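Putative transcriptional regulator (Clostridium difficile, PDB 3QI7) is of unknown function but has a periplasmic-binding-protein-like fold, consistent with a lipoprotein that binds a small ligand such as a sugar. Local coordinates at residues L64-I72 with S94-P102; R143-M154 with S363-Y371. One frame throughout, in Å; residues are numbered along the deposited sequence.

Interaction 1 of 2, residues L64-I72 with S94-P102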
loop_
_atom_site.group_PDB
_atom_site.type_symbol
_atom_site.label_atom_id
_atom_site.label_comp_id
_atom_site.label_asym_id
_atom_site.label_seq_id
_atom_site.Cartn_x
_atom_site.Cartn_y
_atom_site.Cartn_z
ATOM N N LEU A 64 -11.406 14.039 -4.307
ATOM C CA LEU A 64 -12.768 13.599 -4.033
ATOM C C LEU A 64 -13.362 14.377 -2.853
ATOM O O LEU A 64 -12.632 14.790 -1.946
ATOM C CB LEU A 64 -12.788 12.100 -3.702
ATOM C CG LEU A 64 -12.413 11.109 -4.801
ATOM C CD1 LEU A 64 -11.910 9.803 -4.155
ATOM C CD2 LEU A 64 -13.573 10.831 -5.773
ATOM N N PRO A 65 -14.700 14.495 -2.816
ATOM C CA PRO A 65 -15.345 15.061 -1.641
ATOM C C PRO A 65 -15.021 14.227 -0.410
ATOM O O PRO A 65 -14.762 13.042 -0.534
ATOM C CB PRO A 65 -16.853 15.015 -1.981
ATOM C CG PRO A 65 -17.002 14.177 -3.151
ATOM C CD PRO A 65 -15.662 14.012 -3.825
ATOM N N GLU A 66 -15.008 14.840 0.764
ATOM C CA GLU A 66 -14.891 14.085 2.007
ATOM C C GLU A 66 -16.027 13.070 2.089
ATOM O O GLU A 66 -17.137 13.348 1.631
ATOM C CB GLU A 66 -14.936 15.012 3.219
ATOM C CG GLU A 66 -13.683 15.864 3.359
ATOM C CD GLU A 66 -13.634 16.615 4.673
ATOM O OE1 GLU A 66 -14.696 16.882 5.257
ATOM O OE2 GLU A 66 -12.522 16.944 5.119
ATOM N N ASN A 67 -15.729 11.886 2.619
ATOM C CA ASN A 67 -16.757 10.885 2.897
ATOM C C ASN A 67 -17.489 10.570 1.605
ATOM O O ASN A 67 -18.712 10.596 1.563
ATOM C CB ASN A 67 -17.755 11.415 3.943
ATOM C CG ASN A 67 -17.093 11.775 5.254
ATOM O OD1 ASN A 67 -16.491 10.930 5.913
ATOM N ND2 ASN A 67 -17.198 13.032 5.638
ATOM N N PHE A 68 -16.719 10.316 0.551
ATOM C CA PHE A 68 -17.254 10.319 -0.823
ATOM C C PHE A 68 -18.332 9.261 -1.100
ATOM O O PHE A 68 -19.190 9.489 -1.938
ATOM C CB PHE A 68 -16.129 10.263 -1.885
ATOM C CG PHE A 68 -15.607 8.860 -2.206
ATOM C CD1 PHE A 68 -16.312 8.019 -3.075
ATOM C CD2 PHE A 68 -14.405 8.413 -1.677
ATOM C CE1 PHE A 68 -15.832 6.747 -3.386
ATOM C CE2 PHE A 68 -13.909 7.151 -1.977
ATOM C CZ PHE A 68 -14.628 6.306 -2.845
ATOM N N THR A 69 -18.271 8.122 -0.409
ATOM C CA THR A 69 -19.313 7.077 -0.535
ATOM C C THR A 69 -20.695 7.610 -0.077
ATOM O O THR A 69 -21.736 7.190 -0.597
ATOM C CB THR A 69 -18.902 5.750 0.179
ATOM O OG1 THR A 69 -18.795 5.935 1.589
ATOM C CG2 THR A 69 -17.549 5.264 -0.312
ATOM N N SER A 70 -20.696 8.585 0.842
ATOM C CA SER A 70 -21.930 9.290 1.225
ATOM C C SER A 70 -22.267 10.465 0.315
ATOM O O SER A 70 -23.272 11.112 0.509
ATOM C CB SER A 70 -21.839 9.773 2.668
ATOM O OG SER A 70 -21.836 8.653 3.528
ATOM N N ASN A 71 -21.417 10.734 -0.669
ATOM C CA ASN A 71 -21.621 11.804 -1.629
ATOM C C ASN A 71 -21.251 11.302 -3.005
ATOM O O ASN A 71 -20.553 11.981 -3.766
ATOM C CB ASN A 71 -20.740 12.996 -1.260
ATOM C CG ASN A 71 -21.045 13.525 0.124
ATOM O OD1 ASN A 71 -22.048 14.210 0.322
ATOM N ND2 ASN A 71 -20.203 13.171 1.104
ATOM N N ILE A 72 -21.732 10.103 -3.315
ATOM C CA ILE A 72 -21.235 9.336 -4.447
ATOM C C ILE A 72 -21.447 9.984 -5.828
ATOM O O ILE A 72 -20.613 9.842 -6.720
ATOM C CB ILE A 72 -21.785 7.875 -4.414
ATOM C CG1 ILE A 72 -20.855 6.935 -5.199
ATOM C CG2 ILE A 72 -23.246 7.817 -4.864
ATOM C CD1 ILE A 72 -19.508 6.708 -4.525
ATOM N N SER A 94 -6.844 6.368 -7.022
ATOM C CA SER A 94 -6.283 5.706 -5.868
ATOM C C SER A 94 -7.165 5.860 -4.602
ATOM O O SER A 94 -7.153 6.902 -3.970
ATOM C CB SER A 94 -4.859 6.247 -5.594
ATOM O OG SER A 94 -4.170 5.460 -4.618
ATOM N N THR A 95 -7.913 4.810 -4.250
ATOM C CA THR A 95 -8.689 4.746 -2.994
ATOM C C THR A 95 -8.954 3.278 -2.624
ATOM O O THR A 95 -9.251 2.462 -3.494
ATOM C CB THR A 95 -10.086 5.504 -3.096
ATOM O OG1 THR A 95 -10.849 5.342 -1.876
ATOM C CG2 THR A 95 -10.938 4.971 -4.261
ATOM N N ASP A 96 -8.887 2.948 -1.342
ATOM C CA ASP A 96 -9.265 1.604 -0.863
ATOM C C ASP A 96 -10.791 1.378 -0.871
ATOM O O ASP A 96 -11.251 0.261 -0.643
ATOM C CB ASP A 96 -8.773 1.392 0.585
ATOM C CG ASP A 96 -7.262 1.327 0.709
ATOM O OD1 ASP A 96 -6.578 0.727 -0.174
ATOM O OD2 ASP A 96 -6.765 1.855 1.742
ATOM N N GLN A 97 -11.573 2.416 -1.157
ATOM C CA GLN A 97 -13.014 2.335 -1.108
ATOM C C GLN A 97 -13.602 2.024 -2.500
ATOM O O GLN A 97 -12.977 2.287 -3.537
ATOM C CB GLN A 97 -13.587 3.634 -0.550
ATOM C CG GLN A 97 -13.043 3.986 0.844
ATOM C CD GLN A 97 -13.738 5.170 1.453
ATOM O OE1 GLN A 97 -14.936 5.114 1.779
ATOM N NE2 GLN A 97 -13.001 6.271 1.597
ATOM N N ALA A 98 -14.816 1.491 -2.493
ATOM C CA ALA A 98 -15.556 1.141 -3.706
ATOM C C ALA A 98 -16.551 2.228 -4.035
ATOM O O ALA A 98 -16.940 3.003 -3.170
ATOM C CB ALA A 98 -16.316 -0.218 -3.504
ATOM N N GLY A 99 -16.983 2.259 -5.300
ATOM C CA GLY A 99 -18.043 3.141 -5.724
ATOM C C GLY A 99 -17.775 3.926 -6.988
ATOM O O GLY A 99 -18.725 4.422 -7.607
ATOM N N LEU A 100 -16.503 4.065 -7.381
ATOM C CA LEU A 100 -16.163 5.000 -8.455
ATOM C C LEU A 100 -16.136 4.335 -9.835
ATOM O O LEU A 100 -16.016 5.017 -10.867
ATOM C CB LEU A 100 -14.830 5.701 -8.156
ATOM C CG LEU A 100 -14.802 6.494 -6.838
ATOM C CD1 LEU A 100 -13.356 6.917 -6.492
ATOM C CD2 LEU A 100 -15.756 7.720 -6.878
ATOM N N LEU A 101 -16.294 3.021 -9.876
ATOM C CA LEU A 101 -16.220 2.315 -11.158
ATOM C C LEU A 101 -17.155 2.872 -12.246
ATOM O O LEU A 101 -16.718 3.034 -13.395
ATOM C CB LEU A 101 -16.425 0.804 -10.967
ATOM C CG LEU A 101 -16.192 -0.105 -12.178
ATOM C CD1 LEU A 101 -14.827 0.125 -12.818
ATOM C CD2 LEU A 101 -16.341 -1.565 -11.751
ATOM N N PRO A 102 -18.434 3.202 -11.902
ATOM C CA PRO A 102 -19.294 3.755 -12.968
ATOM C C PRO A 102 -18.708 4.991 -13.626
ATOM O O PRO A 102 -18.908 5.195 -14.833
ATOM C CB PRO A 102 -20.617 4.085 -12.247
ATOM C CG PRO A 102 -20.638 3.136 -11.065
ATOM C CD PRO A 102 -19.174 3.081 -10.629
HETATM O O HOH W 1 -16.556 7.318 1.972
#

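Interaction 2 of 2, residues R143-M154 with S363-Y371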
loop_
_atom_site.group_PDB
_atom_site.type_symbol
_atom_site.label_atom_id
_atom_site.label_comp_id
_atom_site.label_asym_id
_atom_site.label_seq_id
_atom_site.Cartn_x
_atom_site.Cartn_y
_atom_site.Cartn_z
ATOM N N ARG A 143 -0.239 -11.721 0.573
ATOM C CA ARG A 143 0.379 -11.001 1.719
ATOM C C ARG A 143 0.589 -11.923 2.911
ATOM O O ARG A 143 1.657 -11.901 3.548
ATOM C CB ARG A 143 -0.465 -9.785 2.111
ATOM C CG ARG A 143 -0.102 -9.124 3.442
ATOM C CD ARG A 143 1.043 -8.136 3.265
ATOM N NE ARG A 143 1.604 -7.735 4.563
ATOM C CZ ARG A 143 1.029 -6.902 5.422
ATOM N NH1 ARG A 143 -0.137 -6.334 5.138
ATOM N NH2 ARG A 143 1.640 -6.609 6.578
ATOM N N GLY A 144 -0.430 -12.715 3.234
ATOM C CA GLY A 144 -0.345 -13.661 4.354
ATOM C C GLY A 144 0.790 -14.658 4.195
ATOM O O GLY A 144 1.552 -14.908 5.135
ATOM N N LYS A 145 0.871 -15.248 3.013
ATOM C CA LYS A 145 1.865 -16.244 2.706
ATOM C C LYS A 145 3.253 -15.649 2.903
ATOM O O LYS A 145 4.100 -16.242 3.566
ATOM C CB LYS A 145 1.682 -16.731 1.274
ATOM C CG LYS A 145 2.699 -17.786 0.771
ATOM C CD LYS A 145 2.364 -18.258 -0.695
ATOM C CE LYS A 145 3.362 -19.298 -1.205
ATOM N NZ LYS A 145 4.662 -18.667 -1.474
ATOM N N VAL A 146 3.465 -14.447 2.367
ATOM C CA VAL A 146 4.797 -13.835 2.351
ATOM C C VAL A 146 5.194 -13.370 3.751
ATOM O O VAL A 146 6.345 -13.508 4.166
ATOM C CB VAL A 146 4.878 -12.673 1.310
ATOM C CG1 VAL A 146 6.201 -11.879 1.450
ATOM C CG2 VAL A 146 4.667 -13.207 -0.171
ATOM N N LEU A 147 4.233 -12.868 4.498
ATOM C CA LEU A 147 4.484 -12.455 5.904
ATOM C C LEU A 147 4.885 -13.675 6.777
ATOM O O LEU A 147 5.782 -13.593 7.622
ATOM C CB LEU A 147 3.263 -11.753 6.459
ATOM C CG LEU A 147 3.234 -11.412 7.953
ATOM C CD1 LEU A 147 4.411 -10.511 8.365
ATOM C CD2 LEU A 147 1.861 -10.760 8.273
ATOM N N ALA A 148 4.213 -14.802 6.586
ATOM C CA ALA A 148 4.578 -16.055 7.289
ATOM C C ALA A 148 6.003 -16.481 6.922
ATOM O O ALA A 148 6.826 -16.807 7.801
ATOM C CB ALA A 148 3.559 -17.169 6.932
ATOM N N GLU A 149 6.321 -16.464 5.634
ATOM C CA GLU A 149 7.666 -16.865 5.171
ATOM C C GLU A 149 8.748 -15.925 5.707
ATOM O O GLU A 149 9.758 -16.387 6.259
ATOM C CB GLU A 149 7.718 -16.943 3.651
ATOM C CG GLU A 149 6.813 -18.035 3.094
ATOM C CD GLU A 149 6.793 -18.044 1.580
ATOM O OE1 GLU A 149 7.490 -17.212 0.995
ATOM O OE2 GLU A 149 6.070 -18.885 0.982
ATOM N N ARG A 150 8.506 -14.618 5.617
ATOM C CA ARG A 150 9.510 -13.634 6.044
ATOM C C ARG A 150 9.733 -13.693 7.545
ATOM O O ARG A 150 10.874 -13.508 8.010
ATOM C CB ARG A 150 9.157 -12.205 5.557
ATOM C CG ARG A 150 9.407 -12.024 4.057
ATOM C CD ARG A 150 9.006 -10.632 3.464
ATOM N NE ARG A 150 9.138 -10.677 2.004
ATOM C CZ ARG A 150 8.841 -9.700 1.158
ATOM N NH1 ARG A 150 8.435 -8.502 1.583
ATOM N NH2 ARG A 150 8.970 -9.925 -0.136
ATOM N N SER A 151 8.663 -13.961 8.306
ATOM C CA SER A 151 8.764 -14.285 9.729
ATOM C C SER A 151 9.696 -15.497 10.016
ATOM O O SER A 151 10.607 -15.420 10.880
ATOM C CB SER A 151 7.345 -14.566 10.311
ATOM O OG SER A 151 6.546 -13.393 10.264
ATOM N N LYS A 152 9.464 -16.597 9.284
ATOM C CA LYS A 152 10.286 -17.817 9.378
ATOM C C LYS A 152 11.765 -17.473 9.102
ATOM O O LYS A 152 12.641 -17.867 9.866
ATOM C CB LYS A 152 9.793 -18.911 8.387
ATOM C CG LYS A 152 10.489 -20.293 8.527
ATOM C CD LYS A 152 9.890 -21.141 9.629
ATOM C CE LYS A 152 10.654 -22.416 9.877
ATOM N NZ LYS A 152 9.770 -23.374 10.590
ATOM N N GLU A 153 12.010 -16.693 8.063
ATOM C CA GLU A 153 13.380 -16.366 7.608
ATOM C C GLU A 153 14.127 -15.542 8.644
ATOM O O GLU A 153 15.353 -15.629 8.765
ATOM C CB GLU A 153 13.365 -15.660 6.278
ATOM C CG GLU A 153 12.799 -16.571 5.190
ATOM C CD GLU A 153 12.384 -15.857 3.909
ATOM O OE1 GLU A 153 12.804 -14.722 3.686
ATOM O OE2 GLU A 153 11.621 -16.439 3.097
HETATM N N MSE A 154 13.381 -14.774 9.406
HETATM C CA MSE A 154 13.956 -13.959 10.486
HETATM C C MSE A 154 14.175 -14.744 11.768
HETATM O O MSE A 154 14.609 -14.167 12.770
HETATM C CB MSE A 154 13.046 -12.746 10.727
HETATM C CG MSE A 154 13.054 -11.815 9.539
HETATM SE SE MSE A 154 11.873 -10.314 9.662
HETATM C CE MSE A 154 12.971 -9.181 10.814
ATOM N N SER A 363 -1.449 -8.063 -8.809
ATOM C CA SER A 363 -1.213 -7.735 -7.416
ATOM C C SER A 363 0.279 -7.716 -7.221
ATOM O O SER A 363 1.000 -8.384 -7.961
ATOM C CB SER A 363 -1.918 -8.692 -6.466
ATOM O OG SER A 363 -1.397 -9.985 -6.566
ATOM N N VAL A 364 0.741 -6.969 -6.224
ATOM C CA VAL A 364 2.174 -6.776 -6.027
ATOM C C VAL A 364 2.552 -6.947 -4.568
ATOM O O VAL A 364 1.779 -6.594 -3.691
ATOM C CB VAL A 364 2.650 -5.369 -6.568
ATOM C CG1 VAL A 364 1.801 -4.251 -6.052
ATOM C CG2 VAL A 364 4.122 -5.082 -6.246
ATOM N N ILE A 365 3.731 -7.514 -4.332
ATOM C CA ILE A 365 4.354 -7.555 -3.015
ATOM C C ILE A 365 5.729 -6.984 -3.250
ATOM O O ILE A 365 6.393 -7.399 -4.184
ATOM C CB ILE A 365 4.533 -9.014 -2.448
ATOM C CG1 ILE A 365 3.177 -9.721 -2.256
ATOM C CG2 ILE A 365 5.349 -8.995 -1.110
ATOM C CD1 ILE A 365 2.245 -9.084 -1.244
ATOM N N LEU A 366 6.153 -6.035 -2.437
ATOM C CA LEU A 366 7.510 -5.469 -2.592
ATOM C C LEU A 366 8.540 -6.330 -1.873
ATOM O O LEU A 366 8.192 -7.071 -0.959
ATOM C CB LEU A 366 7.558 -4.044 -2.018
ATOM C CG LEU A 366 6.629 -3.087 -2.744
ATOM C CD1 LEU A 366 6.674 -1.690 -2.070
ATOM C CD2 LEU A 366 7.024 -3.003 -4.227
ATOM N N SER A 367 9.796 -6.216 -2.291
ATOM C CA SER A 367 10.900 -6.873 -1.623
ATOM C C SER A 367 10.999 -6.416 -0.198
ATOM O O SER A 367 10.628 -5.309 0.152
ATOM C CB SER A 367 12.238 -6.621 -2.310
ATOM O OG SER A 367 12.355 -7.437 -3.454
ATOM N N GLN A 368 11.494 -7.320 0.624
ATOM C CA GLN A 368 11.622 -7.105 2.038
ATOM C C GLN A 368 12.695 -6.069 2.333
ATOM O O GLN A 368 13.763 -6.076 1.749
ATOM C CB GLN A 368 12.017 -8.419 2.717
ATOM C CG GLN A 368 12.116 -8.300 4.212
ATOM C CD GLN A 368 12.581 -9.582 4.874
ATOM O OE1 GLN A 368 13.495 -10.230 4.394
ATOM N NE2 GLN A 368 12.018 -9.886 6.022
ATOM N N LEU A 369 12.431 -5.226 3.316
ATOM C CA LEU A 369 13.483 -4.404 3.905
ATOM C C LEU A 369 13.594 -4.793 5.356
ATOM O O LEU A 369 12.576 -4.875 6.043
ATOM C CB LEU A 369 13.131 -2.914 3.742
ATOM C CG LEU A 369 14.076 -1.942 4.473
ATOM C CD1 LEU A 369 15.463 -1.929 3.796
ATOM C CD2 LEU A 369 13.470 -0.538 4.512
ATOM N N ILE A 370 14.813 -5.081 5.820
ATOM C CA ILE A 370 15.025 -5.368 7.240
ATOM C C ILE A 370 15.836 -4.205 7.793
ATOM O O ILE A 370 16.840 -3.818 7.232
ATOM C CB ILE A 370 15.732 -6.735 7.488
ATOM C CG1 ILE A 370 14.879 -7.909 6.961
ATOM C CG2 ILE A 370 16.000 -6.923 8.968
ATOM C CD1 ILE A 370 15.619 -9.222 6.836
ATOM N N TYR A 371 15.326 -3.591 8.838
ATOM C CA TYR A 371 16.002 -2.448 9.464
ATOM C C TYR A 371 17.315 -2.847 10.126
ATOM O O TYR A 371 17.422 -3.915 10.735
ATOM C CB TYR A 371 15.044 -1.770 10.458
ATOM C CG TYR A 371 13.909 -1.083 9.751
ATOM C CD1 TYR A 371 14.160 -0.027 8.878
ATOM C CD2 TYR A 371 12.598 -1.503 9.907
ATOM C CE1 TYR A 371 13.135 0.639 8.221
ATOM C CE2 TYR A 371 11.564 -0.885 9.198
ATOM C CZ TYR A 371 11.845 0.180 8.362
ATOM O OH TYR A 371 10.830 0.799 7.714
ATOM O OXT TYR A 371 18.292 -2.070 10.062
HETATM O O HOH W 2 8.361 -9.536 -3.202
HETATM O O HOH W 3 14.022 -12.668 5.380
#

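Interaction 1 of 2, residues L64-I72 with S94-P102
Leu64, the first residue after strand 57-63, meets Leu100 methyl to methyl, the ends of the two side chains abutting with Leu64 CD2 4.0 Å from Leu100 CD2. Both leucines are buried and also touch Ala75 of helix 72-80. After two extended residues, Asn67 adopts a left-handed backbone conformation and leads into the short 3-10 turn 68-70, which presents Phe68 to the second loop. Phe68 buries more surface than any other residue here. With CG lodged between the backbone N and the carbonyl carbon (chi1 84°), its ring projects into an arc formed by Thr95, Gln97 and Leu100. Thr95 OG1 lies at the ring edge, 3.6 Å from Phe68 CE2; this hydroxyl also accepts from the backbone N of Gln97, closing an ST turn, and is hydrogen-bonded to Gln20. Leu100 CG approaches Phe68 CE1 obliquely at 3.6 Å, while the Gln97 chain runs alongside the Phe68 side chain, antiparallel to it, its amide plane turned 46° from the ring.

Both loops follow parallel strands of one sheet and precede helices, the beta-alpha arrangement of a periplasmic-binding-protein-like domain, and they meet at the C-terminal ends of those strands.

Thr69 follows, its CG2 methyl over one face of the Phe68 ring, displaced toward the rim, and 3.4 Å from Gln97 OE1. Water 1 bridges the two loops, accepting from Thr69 N and donating to Gln97 OE1 at 2.7 Å, while Gln97 NE2 is bound to Gln20. At the start of helix 72-80, Ile72 extends CD1 to 4.0 Å from Gly99 CA; Gly99, whose positive phi of 132° lies in a region seldom used by other residues, lets this methyl come against its backbone.

Interaction 2 of 2, residues R143-M154 with S363-Y371
Arg150 makes the direct hydrogen bonds of this contact, gripping Leu366 O end-on with both terminal nitrogens. Arg150 NH1 lies 2.9 Å from Leu366 O and in its carbonyl plane; Arg150 NH2, 3.1 Å from Leu366 O, is tilted 28° from it. The oxygen lies almost exactly in the guanidinium plane, limiting the group's rotation. Extended from CG to NE, the arginine chain spans the gap between helix and strand, alongside the oppositely pointing Gln368 chain. Val146 CG1 and Gln368 N occupy opposite faces of the guanidinium.

Waters add two bridges: water 2 donates to Ile365 O and accepts weakly from Arg150 NH2, while water 3 donates to both Glu153 OE1 and Gln368 OE1.

Apolar contacts flank the arginine. Ile365 CG2 packs 3.9 Å from Val146 CG1, and Ile365 CD1 reaches Arg143 CA. Farther along, Met154, present as selenomethionine, sets CE 4.2 Å from Ile370 CG2, while its SE is a van der Waals neighbour of Gln368 NE2.

Helix 143-153 runs nearly parallel to strand 363-366, their axes 10.1 Å apart. Beyond it lie helix 171-186 and strand 228-231, whereas helix 306-324 packs on the strand's other side, against Val364 and Leu366.

How the interactions relate
Both segments of interaction 1 precede those of interaction 2 in the sequence, and the two contacts lie on opposite sides of the chain's centre, with their own centres 30 Å apart and nearest atoms about 11 Å apart. They share the eight-stranded mixed sheet: interaction 1 joins loops that follow strands 57-63 and 88-94, both neighbours of strand 13-19, whereas strand 361-370 of interaction 2 pairs with strand 134-137. Helix 140-153 follows that latter strand and leads to strand 159-164 of the separate three-stranded sheet. Interaction 2 thus ties the end of the chain to this connection between the sheets, while interaction 1 is confined to one of them, an arrangement consistent with a two-domain periplasmic-binding-protein-like architecture.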